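Bradyzoite surface antigen BSR4 (Toxoplasma gondii, PDB 2JKS) is a surface antigen of the bradyzoite stage, built of two SRS domains, that probably serves in host-cell attachment or immune recognition and binds zinc ions in the crystal. Local coordinates at residues T34-R39 with N160-A165. Residues are numbered along the deposited sequence; the frame is centred on the assembly and turned at random.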
loop_
_atom_site.group_PDB
_atom_site.type_symbol
_atom_site.label_atom_id
_atom_site.label_comp_id
_atom_site.label_asym_id
_atom_site.label_seq_id
_atom_site.Cartn_x
_atom_site.Cartn_y
_atom_site.Cartn_z
ATOM N N THR A 34 4.397 10.089 -8.758
ATOM C CA THR A 34 3.720 9.378 -7.664
ATOM C C THR A 34 2.312 9.001 -8.068
ATOM O O THR A 34 1.578 9.847 -8.612
ATOM C CB THR A 34 3.684 10.254 -6.365
ATOM O OG1 THR A 34 5.026 10.491 -5.957
ATOM C CG2 THR A 34 2.883 9.577 -5.219
ATOM N N LEU A 35 1.931 7.740 -7.838
ATOM C CA LEU A 35 0.527 7.333 -7.979
ATOM C C LEU A 35 -0.120 7.230 -6.606
ATOM O O LEU A 35 0.527 6.879 -5.613
ATOM C CB LEU A 35 0.366 6.009 -8.755
ATOM C CG LEU A 35 0.845 6.015 -10.210
ATOM C CD1 LEU A 35 0.793 4.621 -10.780
ATOM C CD2 LEU A 35 0.043 7.022 -11.078
ATOM N N SER A 36 -1.403 7.585 -6.564
ATOM C CA SER A 36 -2.192 7.545 -5.334
ATOM C C SER A 36 -3.676 7.674 -5.672
ATOM O O SER A 36 -4.028 7.908 -6.834
ATOM C CB SER A 36 -1.831 8.701 -4.403
ATOM O OG SER A 36 -1.902 9.949 -5.084
ATOM N N LYS A 37 -4.528 7.509 -4.651
ATOM C CA LYS A 37 -5.967 7.808 -4.772
ATOM C C LYS A 37 -6.160 9.114 -5.525
ATOM O O LYS A 37 -5.609 10.153 -5.152
ATOM C CB LYS A 37 -6.651 7.887 -3.383
ATOM C CG LYS A 37 -8.178 7.560 -3.453
ATOM C CD LYS A 37 -8.905 8.206 -2.292
ATOM C CE LYS A 37 -10.426 8.030 -2.417
ATOM N NZ LYS A 37 -11.061 7.765 -1.061
ATOM N N GLY A 38 -6.908 9.055 -6.608
ATOM C CA GLY A 38 -7.135 10.293 -7.393
ATOM C C GLY A 38 -6.115 10.552 -8.506
ATOM O O GLY A 38 -6.331 11.436 -9.363
ATOM N N ARG A 39 -5.008 9.798 -8.504
ATOM C CA ARG A 39 -4.010 9.903 -9.549
ATOM C C ARG A 39 -3.486 8.512 -9.748
ATOM O O ARG A 39 -2.427 8.171 -9.309
ATOM C CB ARG A 39 -2.858 10.876 -9.199
ATOM C CG ARG A 39 -3.280 12.148 -8.512
ATOM C CD ARG A 39 -2.057 12.999 -8.262
ATOM N NE ARG A 39 -1.613 13.628 -9.499
ATOM C CZ ARG A 39 -1.797 14.915 -9.787
ATOM N NH1 ARG A 39 -2.402 15.721 -8.902
ATOM N NH2 ARG A 39 -1.357 15.393 -10.952
ATOM N N ASN A 160 6.563 6.068 -7.344
ATOM C CA ASN A 160 6.167 5.901 -5.958
ATOM C C ASN A 160 4.685 5.636 -5.986
ATOM O O ASN A 160 3.966 6.282 -6.741
ATOM C CB ASN A 160 6.504 7.206 -5.215
ATOM C CG ASN A 160 7.997 7.460 -5.198
ATOM O OD1 ASN A 160 8.738 6.663 -4.635
ATOM N ND2 ASN A 160 8.459 8.516 -5.894
ATOM N N VAL A 161 4.240 4.640 -5.236
ATOM C CA VAL A 161 2.827 4.334 -5.099
ATOM C C VAL A 161 2.495 4.498 -3.605
ATOM O O VAL A 161 3.081 3.814 -2.763
ATOM C CB VAL A 161 2.500 2.898 -5.581
ATOM C CG1 VAL A 161 1.015 2.642 -5.489
ATOM C CG2 VAL A 161 3.096 2.660 -7.029
ATOM N N GLU A 162 1.633 5.464 -3.297
ATOM C CA GLU A 162 1.265 5.730 -1.902
ATOM C C GLU A 162 0.283 4.677 -1.444
ATOM O O GLU A 162 -0.600 4.291 -2.201
ATOM C CB GLU A 162 0.643 7.107 -1.762
ATOM C CG GLU A 162 1.609 8.192 -2.220
ATOM C CD GLU A 162 1.160 9.603 -1.896
ATOM O OE1 GLU A 162 -0.022 9.805 -1.567
ATOM O OE2 GLU A 162 2.004 10.518 -1.990
ATOM N N ALA A 163 0.445 4.228 -0.195
ATOM C CA ALA A 163 -0.463 3.281 0.440
ATOM C C ALA A 163 -1.907 3.805 0.458
ATOM O O ALA A 163 -2.138 5.005 0.585
ATOM C CB ALA A 163 0.007 3.056 1.909
ATOM N N ARG A 164 -2.871 2.912 0.361
ATOM C CA ARG A 164 -4.265 3.273 0.621
ATOM C C ARG A 164 -4.400 3.839 2.037
ATOM O O ARG A 164 -3.559 3.558 2.924
ATOM C CB ARG A 164 -5.173 2.053 0.506
ATOM C CG ARG A 164 -4.953 0.998 1.596
ATOM C CD ARG A 164 -5.073 -0.366 0.953
ATOM N NE ARG A 164 -6.430 -0.856 0.882
ATOM C CZ ARG A 164 -6.867 -1.648 -0.105
ATOM N NH1 ARG A 164 -6.065 -1.978 -1.121
ATOM N NH2 ARG A 164 -8.116 -2.091 -0.096
ATOM N N ALA A 165 -5.497 4.552 2.257
ATOM C CA ALA A 165 -5.796 5.106 3.575
ATOM C C ALA A 165 -6.388 3.968 4.384
ATOM O O ALA A 165 -7.103 3.138 3.840
ATOM C CB ALA A 165 -6.841 6.283 3.480
HETATM O O HOH W 1 -3.062 6.488 -2.113
#
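One face of the Glu162 carboxylate rests over Thr34 CG2 and Ser36 CB, OE2 3.5 Å from the former and OE1 3.5 Å from the latter; Thr34 OG1 packs 3.7 Å from Asn160 CB, a van der Waals contact, the amide ND2 farther off. These groups flank the end of a parallel strand pair in the first SRS domain, where outermost strand 29-35 runs beside strand 152-161. Thr34 and Asn160 share one face of the sheet; Leu35 and Val161 are buried on the other, Val161 against Phe134 of strand 132-141. With OG1 beside the backbone N (chi1 -62°), CG2 of Thr34 stands anti to that N; the Thr34 and Glu162 side chains cross at about a right angle, the methyl touching CG and OE2. Two backbone bonds fix the register: Leu35 N to Asn160 O (2.7 Å) and Glu162 N to Leu35 O (2.9 Å). Beyond them the chains diverge: 36-39 folds into a type II turn closed by Arg39 N to Ser36 O, while 162-165 leads toward the second SRS domain, Arg164 O accepting from Ser182 OG. One water bridges the diverging chains, accepting from Lys37 N at 3.1 Å and donating to Ala163 O at 3.2 Å.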